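Local coordinates for protein ALDH21) (Physcomitrella patens subsp. patens, PDB 5MZ5) that oxidises succinic semialdehyde with NADP(+) as its coenzyme, and is a plant member of the aldehyde dehydrogenase family, at residues A[389-393]-A[394-398]; A[408-412]-A[413-417]. All blocks are in the same frame, centred on the assembly; numbering follows the deposited sequence.

Contact 1. Residues A[389-393]-A[394-398]; sequences GNRKG and AFIEP
K392 runs out with CG anti to its backbone N (chi1 -159°) and then bends at chi3 (76°), which brings its ammonium round over the face of the F395 ring. NZ of K392 lies 4.9 Å from the centroid of the F395 ring and 23° off the ring normal, a cation-pi contact. The pair occupies one face of a tight beta hairpin, closed by a type II' turn from K392 to F395. G393 takes the first corner with positive phi, where a side chain would run into the N of A394. Backbone bonds close the turn both ways, K392 N to F395 O at 2.9 Å and F395 N to K392 O. Further from the turn, E397 N reaches N390 O at 3.1 Å. R391 and I396 share the opposite face, a non-hydrogen-bonded pair in which I396 CD1 lies 3.7 Å from R391 CB. The R391 chain turns at chi3 so that NE meets G393 O at 2.9 Å, on a lone pair and in the guanidinium plane; this bond helps fix how the flat group is turned. The guanidinium also makes a salt bridge with E372 of helix 365-380, and I396 packs on A368 and I371 of that helix. F395, on the face it shares with K392, is buried against Y62, M349 and P361.

Contact 2. Residues A[408-412]-A[413-417]; sequences ANARK and EEIFG
E413 N donates to N409 O at 2.9 Å, the last bond of a single helical turn, 409-412, which begins at the N-cap A408, whose O takes both R411 N and K412 N; E413 then leaves helical geometry. The side chains of K412 and E413 lie alongside each other. K412 curls at chi3 and chi4 (50° and 68°), bringing NZ back to E413 OE2 for a 2.8 Å salt bridge on that oxygen's anti lone pair. The same NZ gives a longer bond, 3.3 Å, to N409 OD1, so two oxygens hold the lysine end. N409 in turn hands its ND2 to E377 of helix 365-380. E413 folds at chi2 (-64°), which turns its carboxylate back alongside K412; its CB, placed by the backbone, lies 3.4 Å from N409 O. With an alanine here the K412 ammonium would probably lose its carboxylate mate and, held by N409 alone among the groups described, be freer to swing. I415 CD1 lies 3.9 Å from A410 CB, an apolar touch between the outgoing chain and the helical turn. Q324 of strand 323-329 grips that chain through E413 O and I415 N. W374 of helix 365-380 packs on N409, E413 and I415, while E414, which binds NADP(+), and F416 belong to the E-x-F-G-P signature of aldehyde dehydrogenases leading into strand 419-425.

In the fold
Coming from the N terminus, the chain leaves helix 365-380, passes strand 384-387 and doubles back in contact 1, where strand 391-392 turns straight into strand 395-402. That longer strand carries it to helix 409-412, and contact 2 closes the next local loop before strand 419-425. The two are in series, neither nested nor crossed; their centres stand about 16 Å apart and they do not touch. Helix 365-380 is their common neighbour: contact 1 meets it through R391 and I396, contact 2 through N409, A410, E413 and I415. Strands 395-402 and 419-425 lie side by side in parallel, and helix 409-412 belongs to the connection between them, which brings E414 to the coenzyme site.

Contact 1. Residues A[389-393]-A[394-398]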
loop_
_atom_site.group_PDB
_atom_site.type_symbol
_atom_site.label_atom_id
_atom_site.label_comp_id
_atom_site.label_asym_id
_atom_site.label_seq_id
_atom_site.Cartn_x
_atom_site.Cartn_y
_atom_site.Cartn_z
ATOM N N GLY A 389 -7.687 48.758 7.554
ATOM C CA GLY A 389 -7.692 49.333 6.208
ATOM C C GLY A 389 -6.706 50.465 5.961
ATOM O O GLY A 389 -6.642 50.985 4.842
ATOM N N ASN A 390 -5.938 50.871 6.993
ATOM C CA ASN A 390 -4.955 51.948 6.854
ATOM C C ASN A 390 -3.538 51.426 6.630
ATOM O O ASN A 390 -3.166 50.363 7.151
ATOM C CB ASN A 390 -4.991 52.919 8.035
ATOM C CG ASN A 390 -6.329 53.605 8.249
ATOM O OD1 ASN A 390 -6.908 53.551 9.329
ATOM N ND2 ASN A 390 -6.842 54.287 7.247
ATOM N N ARG A 391 -2.763 52.173 5.828
ATOM C CA ARG A 391 -1.378 51.856 5.501
ATOM C C ARG A 391 -0.441 52.845 6.200
ATOM O O ARG A 391 -0.728 54.040 6.276
ATOM C CB ARG A 391 -1.163 51.864 3.977
ATOM C CG ARG A 391 0.163 51.274 3.510
ATOM C CD ARG A 391 0.465 51.711 2.095
ATOM N NE ARG A 391 1.578 52.660 2.055
ATOM C CZ ARG A 391 1.524 53.865 1.505
ATOM N NH1 ARG A 391 0.410 54.289 0.924
ATOM N NH2 ARG A 391 2.586 54.652 1.518
ATOM N N LYS A 392 0.677 52.328 6.708
ATOM C CA LYS A 392 1.735 53.073 7.381
ATOM C C LYS A 392 3.026 52.453 6.809
ATOM O O LYS A 392 3.488 51.424 7.317
ATOM C CB LYS A 392 1.606 52.857 8.900
ATOM C CG LYS A 392 2.271 53.909 9.791
ATOM C CD LYS A 392 2.432 53.400 11.249
ATOM C CE LYS A 392 3.565 52.390 11.418
ATOM N NZ LYS A 392 3.424 51.561 12.648
ATOM N N GLY A 393 3.525 53.029 5.704
ATOM C CA GLY A 393 4.691 52.526 4.984
ATOM C C GLY A 393 4.402 51.163 4.377
ATOM O O GLY A 393 3.516 51.044 3.531
ATOM N N ALA A 394 5.116 50.117 4.833
ATOM C CA ALA A 394 4.917 48.741 4.366
ATOM C C ALA A 394 3.898 47.986 5.251
ATOM O O ALA A 394 3.512 46.859 4.927
ATOM C CB ALA A 394 6.247 47.996 4.314
ATOM N N PHE A 395 3.440 48.624 6.343
ATOM C CA PHE A 395 2.459 48.062 7.265
ATOM C C PHE A 395 1.017 48.310 6.814
ATOM O O PHE A 395 0.667 49.419 6.412
ATOM C CB PHE A 395 2.648 48.639 8.680
ATOM C CG PHE A 395 3.830 48.082 9.438
ATOM C CD1 PHE A 395 3.708 46.922 10.194
ATOM C CD2 PHE A 395 5.059 48.734 9.421
ATOM C CE1 PHE A 395 4.797 46.421 10.918
ATOM C CE2 PHE A 395 6.150 48.226 10.148
ATOM C CZ PHE A 395 6.012 47.069 10.882
ATOM N N ILE A 396 0.193 47.257 6.888
ATOM C CA ILE A 396 -1.242 47.276 6.614
ATOM C C ILE A 396 -1.884 46.799 7.896
ATOM O O ILE A 396 -1.537 45.724 8.401
ATOM C CB ILE A 396 -1.663 46.388 5.385
ATOM C CG1 ILE A 396 -1.242 47.024 4.044
ATOM C CG2 ILE A 396 -3.179 46.093 5.371
ATOM C CD1 ILE A 396 -2.128 48.306 3.578
ATOM N N GLU A 397 -2.819 47.588 8.423
ATOM C CA GLU A 397 -3.572 47.231 9.626
ATOM C C GLU A 397 -4.383 45.945 9.373
ATOM O O GLU A 397 -4.862 45.753 8.245
ATOM C CB GLU A 397 -4.540 48.355 9.998
ATOM C CG GLU A 397 -3.872 49.523 10.680
ATOM C CD GLU A 397 -4.793 50.689 10.984
ATOM O OE1 GLU A 397 -4.418 51.518 11.843
ATOM O OE2 GLU A 397 -5.877 50.787 10.364
ATOM N N PRO A 398 -4.543 45.048 10.378
ATOM C CA PRO A 398 -5.406 43.863 10.152
ATOM C C PRO A 398 -6.827 44.378 9.858
ATOM O O PRO A 398 -7.364 45.218 10.587
ATOM C CB PRO A 398 -5.284 43.059 11.451
ATOM C CG PRO A 398 -4.783 44.011 12.458
ATOM C CD PRO A 398 -4.070 45.136 11.777
#

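Contact 2. Residues A[408-412]-A[413-417]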
loop_
_atom_site.group_PDB
_atom_site.type_symbol
_atom_site.label_atom_id
_atom_site.label_comp_id
_atom_site.label_asym_id
_atom_site.label_seq_id
_atom_site.Cartn_x
_atom_site.Cartn_y
_atom_site.Cartn_z
ATOM N N ALA A 408 -15.373 43.124 -7.038
ATOM C CA ALA A 408 -14.196 43.721 -6.380
ATOM C C ALA A 408 -12.988 42.780 -6.396
ATOM O O ALA A 408 -13.141 41.567 -6.182
ATOM C CB ALA A 408 -14.526 44.126 -4.955
ATOM N N ASN A 409 -11.784 43.345 -6.664
ATOM C CA ASN A 409 -10.511 42.610 -6.712
ATOM C C ASN A 409 -10.207 41.869 -5.417
ATOM O O ASN A 409 -9.649 40.769 -5.472
ATOM C CB ASN A 409 -9.351 43.529 -7.054
ATOM C CG ASN A 409 -9.258 43.876 -8.509
ATOM O OD1 ASN A 409 -9.323 43.014 -9.387
ATOM N ND2 ASN A 409 -9.059 45.150 -8.796
ATOM N N ALA A 410 -10.588 42.464 -4.261
ATOM C CA ALA A 410 -10.400 41.880 -2.930
ATOM C C ALA A 410 -11.168 40.551 -2.811
ATOM O O ALA A 410 -10.707 39.661 -2.107
ATOM C CB ALA A 410 -10.851 42.858 -1.854
ATOM N N ARG A 411 -12.292 40.401 -3.540
ATOM C CA ARG A 411 -13.097 39.181 -3.529
ATOM C C ARG A 411 -12.666 38.160 -4.605
ATOM O O ARG A 411 -12.571 36.966 -4.320
ATOM C CB ARG A 411 -14.607 39.526 -3.617
ATOM C CG ARG A 411 -15.575 38.329 -3.756
ATOM C CD ARG A 411 -15.425 37.244 -2.680
ATOM N NE ARG A 411 -16.329 36.112 -2.912
ATOM C CZ ARG A 411 -16.087 35.098 -3.742
ATOM N NH1 ARG A 411 -14.946 35.037 -4.412
ATOM N NH2 ARG A 411 -16.985 34.137 -3.902
ATOM N N LYS A 412 -12.396 38.638 -5.819
ATOM C CA LYS A 412 -12.035 37.842 -6.991
ATOM C C LYS A 412 -10.600 37.283 -6.951
ATOM O O LYS A 412 -10.369 36.140 -7.369
ATOM C CB LYS A 412 -12.277 38.706 -8.247
ATOM C CG LYS A 412 -11.996 38.061 -9.606
ATOM C CD LYS A 412 -12.552 38.892 -10.787
ATOM C CE LYS A 412 -12.198 40.376 -10.816
ATOM N NZ LYS A 412 -10.753 40.625 -11.079
ATOM N N GLU A 413 -9.638 38.087 -6.472
ATOM C CA GLU A 413 -8.222 37.719 -6.482
ATOM C C GLU A 413 -7.648 37.447 -5.100
ATOM O O GLU A 413 -8.239 37.824 -4.087
ATOM C CB GLU A 413 -7.381 38.843 -7.146
ATOM C CG GLU A 413 -7.909 39.398 -8.458
ATOM C CD GLU A 413 -7.978 38.434 -9.627
ATOM O OE1 GLU A 413 -7.212 37.444 -9.649
ATOM O OE2 GLU A 413 -8.797 38.687 -10.538
ATOM N N GLU A 414 -6.449 36.844 -5.084
ATOM C CA GLU A 414 -5.665 36.584 -3.888
ATOM C C GLU A 414 -5.143 37.937 -3.404
ATOM O O GLU A 414 -4.436 38.627 -4.142
ATOM C CB GLU A 414 -4.489 35.646 -4.227
ATOM C CG GLU A 414 -3.575 35.347 -3.038
ATOM C CD GLU A 414 -2.537 34.282 -3.325
ATOM O OE1 GLU A 414 -1.830 34.416 -4.345
ATOM O OE2 GLU A 414 -2.419 33.318 -2.534
ATOM N N ILE A 415 -5.533 38.341 -2.194
ATOM C CA ILE A 415 -5.099 39.622 -1.647
ATOM C C ILE A 415 -3.649 39.507 -1.075
ATOM O O ILE A 415 -2.873 40.446 -1.215
ATOM C CB ILE A 415 -6.155 40.211 -0.664
ATOM C CG1 ILE A 415 -5.931 41.713 -0.421
ATOM C CG2 ILE A 415 -6.240 39.434 0.651
ATOM C CD1 ILE A 415 -7.287 42.564 -0.218
ATOM N N PHE A 416 -3.285 38.342 -0.475
ATOM C CA PHE A 416 -1.952 38.103 0.112
ATOM C C PHE A 416 -1.575 39.240 1.122
ATOM O O PHE A 416 -0.483 39.816 1.073
ATOM C CB PHE A 416 -0.903 37.925 -1.019
ATOM C CG PHE A 416 0.089 36.811 -0.826
ATOM C CD1 PHE A 416 -0.307 35.478 -0.935
ATOM C CD2 PHE A 416 1.436 37.088 -0.588
ATOM C CE1 PHE A 416 0.624 34.440 -0.798
ATOM C CE2 PHE A 416 2.367 36.044 -0.438
ATOM C CZ PHE A 416 1.952 34.733 -0.543
ATOM N N GLY A 417 -2.528 39.564 1.997
ATOM C CA GLY A 417 -2.415 40.626 2.992
ATOM C C GLY A 417 -3.315 40.375 4.182
ATOM O O GLY A 417 -4.118 39.431 4.152
#